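Local atomic coordinates of S-adenosylmethionine:tRNA ribosyltransferase-isomerase (Thermotoga maritima, PDB entry 1VKY), a protein that probably transfers and isomerises the ribose of S-adenosylmethionine onto the 7-aminomethyl-7-deazaguanine base of tRNA, giving epoxyqueuosine in the queuosine pathway. Residues B[203-215]-B[232-245]. Residues are numbered along the deposited sequence; the frame is centred on the assembly and turned at random.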
loop_
_atom_site.group_PDB
_atom_site.type_symbol
_atom_site.label_atom_id
_atom_site.label_comp_id
_atom_site.label_asym_id
_atom_site.label_seq_id
_atom_site.Cartn_x
_atom_site.Cartn_y
_atom_site.Cartn_z
ATOM N N GLY B 203 28.525 2.133 -15.350
ATOM C CA GLY B 203 29.508 1.213 -14.745
ATOM C C GLY B 203 29.173 0.862 -13.282
ATOM O O GLY B 203 29.982 0.266 -12.574
ATOM N N VAL B 204 27.982 1.224 -12.831
ATOM C CA VAL B 204 27.512 0.777 -11.501
ATOM C C VAL B 204 27.109 -0.738 -11.531
ATOM O O VAL B 204 26.384 -1.160 -12.399
ATOM C CB VAL B 204 26.343 1.633 -11.033
ATOM C CG1 VAL B 204 25.861 1.195 -9.626
ATOM C CG2 VAL B 204 26.753 3.107 -11.019
ATOM N N GLN B 205 27.593 -1.535 -10.584
ATOM C CA GLN B 205 27.242 -2.957 -10.515
ATOM C C GLN B 205 26.060 -3.223 -9.574
ATOM O O GLN B 205 25.758 -2.410 -8.690
ATOM C CB GLN B 205 28.458 -3.740 -10.058
ATOM C CG GLN B 205 29.604 -3.641 -11.083
ATOM C CD GLN B 205 30.615 -4.747 -10.942
ATOM O OE1 GLN B 205 30.313 -5.856 -10.444
ATOM N NE2 GLN B 205 31.833 -4.463 -11.391
ATOM N N PHE B 206 25.404 -4.367 -9.769
ATOM C CA PHE B 206 24.268 -4.797 -8.954
ATOM C C PHE B 206 24.496 -6.182 -8.352
ATOM O O PHE B 206 25.154 -7.025 -8.952
ATOM C CB PHE B 206 22.993 -4.833 -9.806
ATOM C CG PHE B 206 22.469 -3.461 -10.133
ATOM C CD1 PHE B 206 23.100 -2.684 -11.108
ATOM C CD2 PHE B 206 21.430 -2.912 -9.406
ATOM C CE1 PHE B 206 22.659 -1.377 -11.371
ATOM C CE2 PHE B 206 20.990 -1.597 -9.675
ATOM C CZ PHE B 206 21.605 -0.849 -10.658
ATOM N N ALA B 207 23.981 -6.404 -7.145
ATOM C CA ALA B 207 23.954 -7.736 -6.571
ATOM C C ALA B 207 22.713 -7.849 -5.746
ATOM O O ALA B 207 22.058 -6.841 -5.428
ATOM C CB ALA B 207 25.175 -7.993 -5.724
ATOM N N GLU B 208 22.363 -9.082 -5.405
ATOM C CA GLU B 208 21.191 -9.306 -4.581
ATOM C C GLU B 208 21.414 -10.167 -3.341
ATOM O O GLU B 208 22.243 -11.099 -3.299
ATOM C CB GLU B 208 20.007 -9.816 -5.444
ATOM C CG GLU B 208 19.950 -11.278 -5.739
ATOM C CD GLU B 208 18.650 -11.669 -6.467
ATOM O OE1 GLU B 208 18.109 -10.830 -7.269
ATOM O OE2 GLU B 208 18.187 -12.826 -6.229
ATOM N N VAL B 209 20.656 -9.831 -2.300
ATOM C CA VAL B 209 20.534 -10.730 -1.176
ATOM C C VAL B 209 19.082 -11.138 -1.170
ATOM O O VAL B 209 18.228 -10.442 -1.714
ATOM C CB VAL B 209 20.988 -10.092 0.181
ATOM C CG1 VAL B 209 22.482 -9.836 0.136
ATOM C CG2 VAL B 209 20.219 -8.860 0.515
ATOM N N VAL B 210 18.797 -12.235 -0.511
ATOM C CA VAL B 210 17.455 -12.812 -0.516
ATOM C C VAL B 210 16.964 -13.017 0.914
ATOM O O VAL B 210 17.751 -13.289 1.855
ATOM C CB VAL B 210 17.448 -14.160 -1.298
ATOM C CG1 VAL B 210 16.027 -14.691 -1.477
ATOM C CG2 VAL B 210 18.097 -14.003 -2.679
ATOM N N LEU B 211 15.676 -12.804 1.095
ATOM C CA LEU B 211 15.019 -13.077 2.354
ATOM C C LEU B 211 13.953 -14.141 2.062
ATOM O O LEU B 211 13.006 -13.898 1.332
ATOM C CB LEU B 211 14.403 -11.818 2.935
ATOM C CG LEU B 211 13.942 -12.004 4.382
ATOM C CD1 LEU B 211 15.103 -12.299 5.350
ATOM C CD2 LEU B 211 13.142 -10.808 4.847
ATOM N N HIS B 212 14.143 -15.325 2.594
ATOM C CA HIS B 212 13.221 -16.426 2.351
ATOM C C HIS B 212 12.225 -16.448 3.495
ATOM O O HIS B 212 12.618 -16.648 4.630
ATOM C CB HIS B 212 13.976 -17.722 2.315
ATOM C CG HIS B 212 14.975 -17.801 1.207
ATOM N ND1 HIS B 212 14.629 -18.182 -0.066
ATOM C CD2 HIS B 212 16.309 -17.548 1.176
ATOM C CE1 HIS B 212 15.705 -18.170 -0.841
ATOM N NE2 HIS B 212 16.740 -17.787 -0.112
ATOM N N VAL B 213 10.949 -16.266 3.171
ATOM C CA VAL B 213 9.881 -16.095 4.152
ATOM C C VAL B 213 9.005 -17.364 4.236
ATOM O O VAL B 213 8.408 -17.820 3.246
ATOM C CB VAL B 213 9.048 -14.852 3.813
ATOM C CG1 VAL B 213 7.982 -14.628 4.864
ATOM C CG2 VAL B 213 9.959 -13.642 3.691
ATOM N N GLY B 214 9.001 -17.944 5.428
ATOM C CA GLY B 214 8.307 -19.183 5.705
ATOM C C GLY B 214 6.881 -18.929 6.153
ATOM O O GLY B 214 6.613 -18.793 7.349
ATOM N N ILE B 215 5.974 -18.851 5.177
ATOM C CA ILE B 215 4.537 -18.885 5.430
ATOM C C ILE B 215 3.855 -17.937 4.461
ATOM O O ILE B 215 4.295 -16.798 4.310
ATOM N N HIS B 232 6.730 -15.055 10.104
ATOM C CA HIS B 232 7.251 -15.970 11.114
ATOM C C HIS B 232 8.177 -17.014 10.474
ATOM O O HIS B 232 7.743 -17.827 9.672
ATOM C CB HIS B 232 6.098 -16.651 11.852
ATOM C CG HIS B 232 6.527 -17.418 13.062
ATOM N ND1 HIS B 232 7.177 -18.632 12.982
ATOM C CD2 HIS B 232 6.400 -17.143 14.383
ATOM C CE1 HIS B 232 7.436 -19.071 14.201
ATOM N NE2 HIS B 232 6.974 -18.187 15.070
ATOM N N GLU B 233 9.443 -16.997 10.875
ATOM C CA GLU B 233 10.564 -17.657 10.156
ATOM C C GLU B 233 10.996 -16.991 8.837
ATOM O O GLU B 233 10.295 -16.988 7.836
ATOM C CB GLU B 233 10.363 -19.154 9.970
ATOM C CG GLU B 233 10.754 -19.933 11.212
ATOM C CD GLU B 233 11.366 -21.272 10.893
ATOM O OE1 GLU B 233 10.826 -21.978 10.006
ATOM O OE2 GLU B 233 12.376 -21.617 11.544
ATOM N N GLU B 234 12.188 -16.415 8.892
ATOM C CA GLU B 234 12.794 -15.725 7.778
ATOM C C GLU B 234 14.258 -16.090 7.760
ATOM O O GLU B 234 14.934 -16.072 8.786
ATOM C CB GLU B 234 12.616 -14.224 7.931
ATOM C CG GLU B 234 11.186 -13.773 7.692
ATOM C CD GLU B 234 10.945 -12.304 8.029
ATOM O OE1 GLU B 234 11.862 -11.677 8.622
ATOM O OE2 GLU B 234 9.833 -11.787 7.705
ATOM N N PHE B 235 14.743 -16.476 6.591
ATOM C CA PHE B 235 16.116 -16.855 6.445
ATOM C C PHE B 235 16.711 -15.922 5.425
ATOM O O PHE B 235 16.125 -15.702 4.354
ATOM C CB PHE B 235 16.254 -18.314 5.973
ATOM C CG PHE B 235 15.607 -19.310 6.885
ATOM C CD1 PHE B 235 14.266 -19.634 6.724
ATOM C CD2 PHE B 235 16.311 -19.897 7.891
ATOM C CE1 PHE B 235 13.654 -20.533 7.557
ATOM C CE2 PHE B 235 15.715 -20.805 8.732
ATOM C CZ PHE B 235 14.385 -21.132 8.564
ATOM N N TYR B 236 17.862 -15.350 5.747
ATOM C CA TYR B 236 18.570 -14.564 4.742
ATOM C C TYR B 236 19.424 -15.499 3.932
ATOM O O TYR B 236 19.844 -16.567 4.401
ATOM C CB TYR B 236 19.443 -13.460 5.371
ATOM C CG TYR B 236 20.584 -13.985 6.198
ATOM C CD1 TYR B 236 21.775 -14.440 5.587
ATOM C CD2 TYR B 236 20.488 -14.069 7.579
ATOM C CE1 TYR B 236 22.810 -14.909 6.340
ATOM C CE2 TYR B 236 21.550 -14.522 8.326
ATOM C CZ TYR B 236 22.692 -14.933 7.714
ATOM O OH TYR B 236 23.710 -15.443 8.471
ATOM N N GLN B 237 19.699 -15.093 2.706
ATOM C CA GLN B 237 20.694 -15.780 1.888
ATOM C C GLN B 237 21.555 -14.749 1.185
ATOM O O GLN B 237 21.037 -13.800 0.621
ATOM C CB GLN B 237 19.991 -16.656 0.829
ATOM C CG GLN B 237 20.961 -17.461 -0.066
ATOM C CD GLN B 237 20.272 -18.204 -1.194
ATOM O OE1 GLN B 237 19.101 -17.958 -1.465
ATOM N NE2 GLN B 237 21.012 -19.092 -1.864
ATOM N N VAL B 238 22.864 -14.948 1.229
ATOM C CA VAL B 238 23.842 -14.180 0.480
ATOM C C VAL B 238 24.587 -15.172 -0.378
ATOM O O VAL B 238 25.464 -15.908 0.082
ATOM C CB VAL B 238 24.861 -13.434 1.382
ATOM C CG1 VAL B 238 25.721 -12.475 0.537
ATOM C CG2 VAL B 238 24.133 -12.637 2.447
ATOM N N PRO B 239 24.220 -15.217 -1.643
ATOM C CA PRO B 239 24.742 -16.214 -2.515
ATOM C C PRO B 239 26.163 -15.938 -2.963
ATOM O O PRO B 239 26.690 -14.835 -2.809
ATOM C CB PRO B 239 23.745 -16.188 -3.701
ATOM C CG PRO B 239 23.232 -14.805 -3.743
ATOM C CD PRO B 239 23.258 -14.312 -2.319
ATOM N N LYS B 240 26.777 -16.962 -3.538
ATOM C CA LYS B 240 28.178 -16.938 -3.911
ATOM C C LYS B 240 28.519 -15.751 -4.774
ATOM O O LYS B 240 29.534 -15.149 -4.581
ATOM C CB LYS B 240 28.562 -18.213 -4.665
ATOM C CG LYS B 240 28.624 -19.489 -3.813
ATOM C CD LYS B 240 29.258 -20.665 -4.547
ATOM C CE LYS B 240 29.906 -21.696 -3.581
ATOM N NZ LYS B 240 31.088 -22.506 -4.099
ATOM N N GLU B 241 27.667 -15.423 -5.747
ATOM C CA GLU B 241 27.960 -14.334 -6.691
ATOM C C GLU B 241 27.953 -12.972 -5.954
ATOM O O GLU B 241 28.774 -12.088 -6.217
ATOM C CB GLU B 241 26.969 -14.344 -7.884
ATOM C CG GLU B 241 25.516 -14.459 -7.526
ATOM C CD GLU B 241 24.916 -15.887 -7.406
ATOM O OE1 GLU B 241 25.599 -16.900 -7.037
ATOM O OE2 GLU B 241 23.675 -15.965 -7.648
ATOM N N THR B 242 27.086 -12.845 -4.967
ATOM C CA THR B 242 27.068 -11.632 -4.136
ATOM C C THR B 242 28.264 -11.527 -3.215
ATOM O O THR B 242 28.851 -10.464 -3.068
ATOM C CB THR B 242 25.799 -11.606 -3.302
ATOM O OG1 THR B 242 24.678 -11.584 -4.178
ATOM C CG2 THR B 242 25.679 -10.268 -2.486
ATOM N N VAL B 243 28.650 -12.634 -2.581
ATOM C CA VAL B 243 29.855 -12.640 -1.777
ATOM C C VAL B 243 31.067 -12.205 -2.605
ATOM O O VAL B 243 31.906 -11.434 -2.133
ATOM C CB VAL B 243 30.095 -14.042 -1.095
ATOM C CG1 VAL B 243 31.458 -14.097 -0.385
ATOM C CG2 VAL B 243 28.976 -14.371 -0.096
ATOM N N ARG B 244 31.192 -12.728 -3.826
ATOM C CA ARG B 244 32.307 -12.355 -4.707
ATOM C C ARG B 244 32.303 -10.881 -5.036
ATOM O O ARG B 244 33.323 -10.218 -4.982
ATOM C CB ARG B 244 32.240 -13.144 -6.016
ATOM C CG ARG B 244 33.489 -12.930 -6.861
ATOM C CD ARG B 244 33.314 -13.046 -8.399
ATOM N NE ARG B 244 32.133 -13.799 -8.790
ATOM C CZ ARG B 244 31.089 -13.330 -9.501
ATOM N NH1 ARG B 244 31.036 -12.065 -9.953
ATOM N NH2 ARG B 244 30.079 -14.164 -9.768
ATOM N N LYS B 245 31.138 -10.348 -5.393
ATOM C CA LYS B 245 31.033 -8.933 -5.718
ATOM C C LYS B 245 31.334 -8.005 -4.555
ATOM O O LYS B 245 31.908 -6.931 -4.736
ATOM C CB LYS B 245 29.646 -8.667 -6.248
ATOM C CG LYS B 245 29.446 -9.294 -7.604
ATOM C CD LYS B 245 28.175 -8.823 -8.251
ATOM C CE LYS B 245 28.271 -9.026 -9.748
ATOM N NZ LYS B 245 26.957 -8.700 -10.340
HETATM O O HOH W 1 23.843 -11.223 -6.784
#
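The imidazole of H212 carries V210 CG1 on one face, 3.4 Å from the ring plane and out near its border, while Q237 CB and OE1 meet its edge. The F235 ring turns an edge to H212 O. These groups share one face of an antiparallel strand pair, 205-213 with 234-238, within the mixed sheet. Histidine suits its place because H212 NE2 donates to Q237 OE1 (2.7 Å), which lies nearly in the ring plane. Glutamine suits the partner strand: CG anti to the backbone N (chi1 -178°) and an extended chain carry the amide to the ring, the two planes 39° apart. Q237 NE2 is held by E96 of strand 89-97, fixing the amide's rotation. On the other sheet face, L211 CD1 packs against E234 CB at 4.1 Å.

Past P239, at the N-cap position, side chains of helix 240-252 take over the bonding to carbonyls of strand 205-213. The helix starts so close that a short β-hydroxyl spans the gap: T242 OG1 donates to E208 O (2.6 Å) and receives a bond from a water that accepts from E208 N. One turn on, the long extended K245 side chain brings NZ to F206 O at 2.8 Å, with a C=O...NZ angle of 172°.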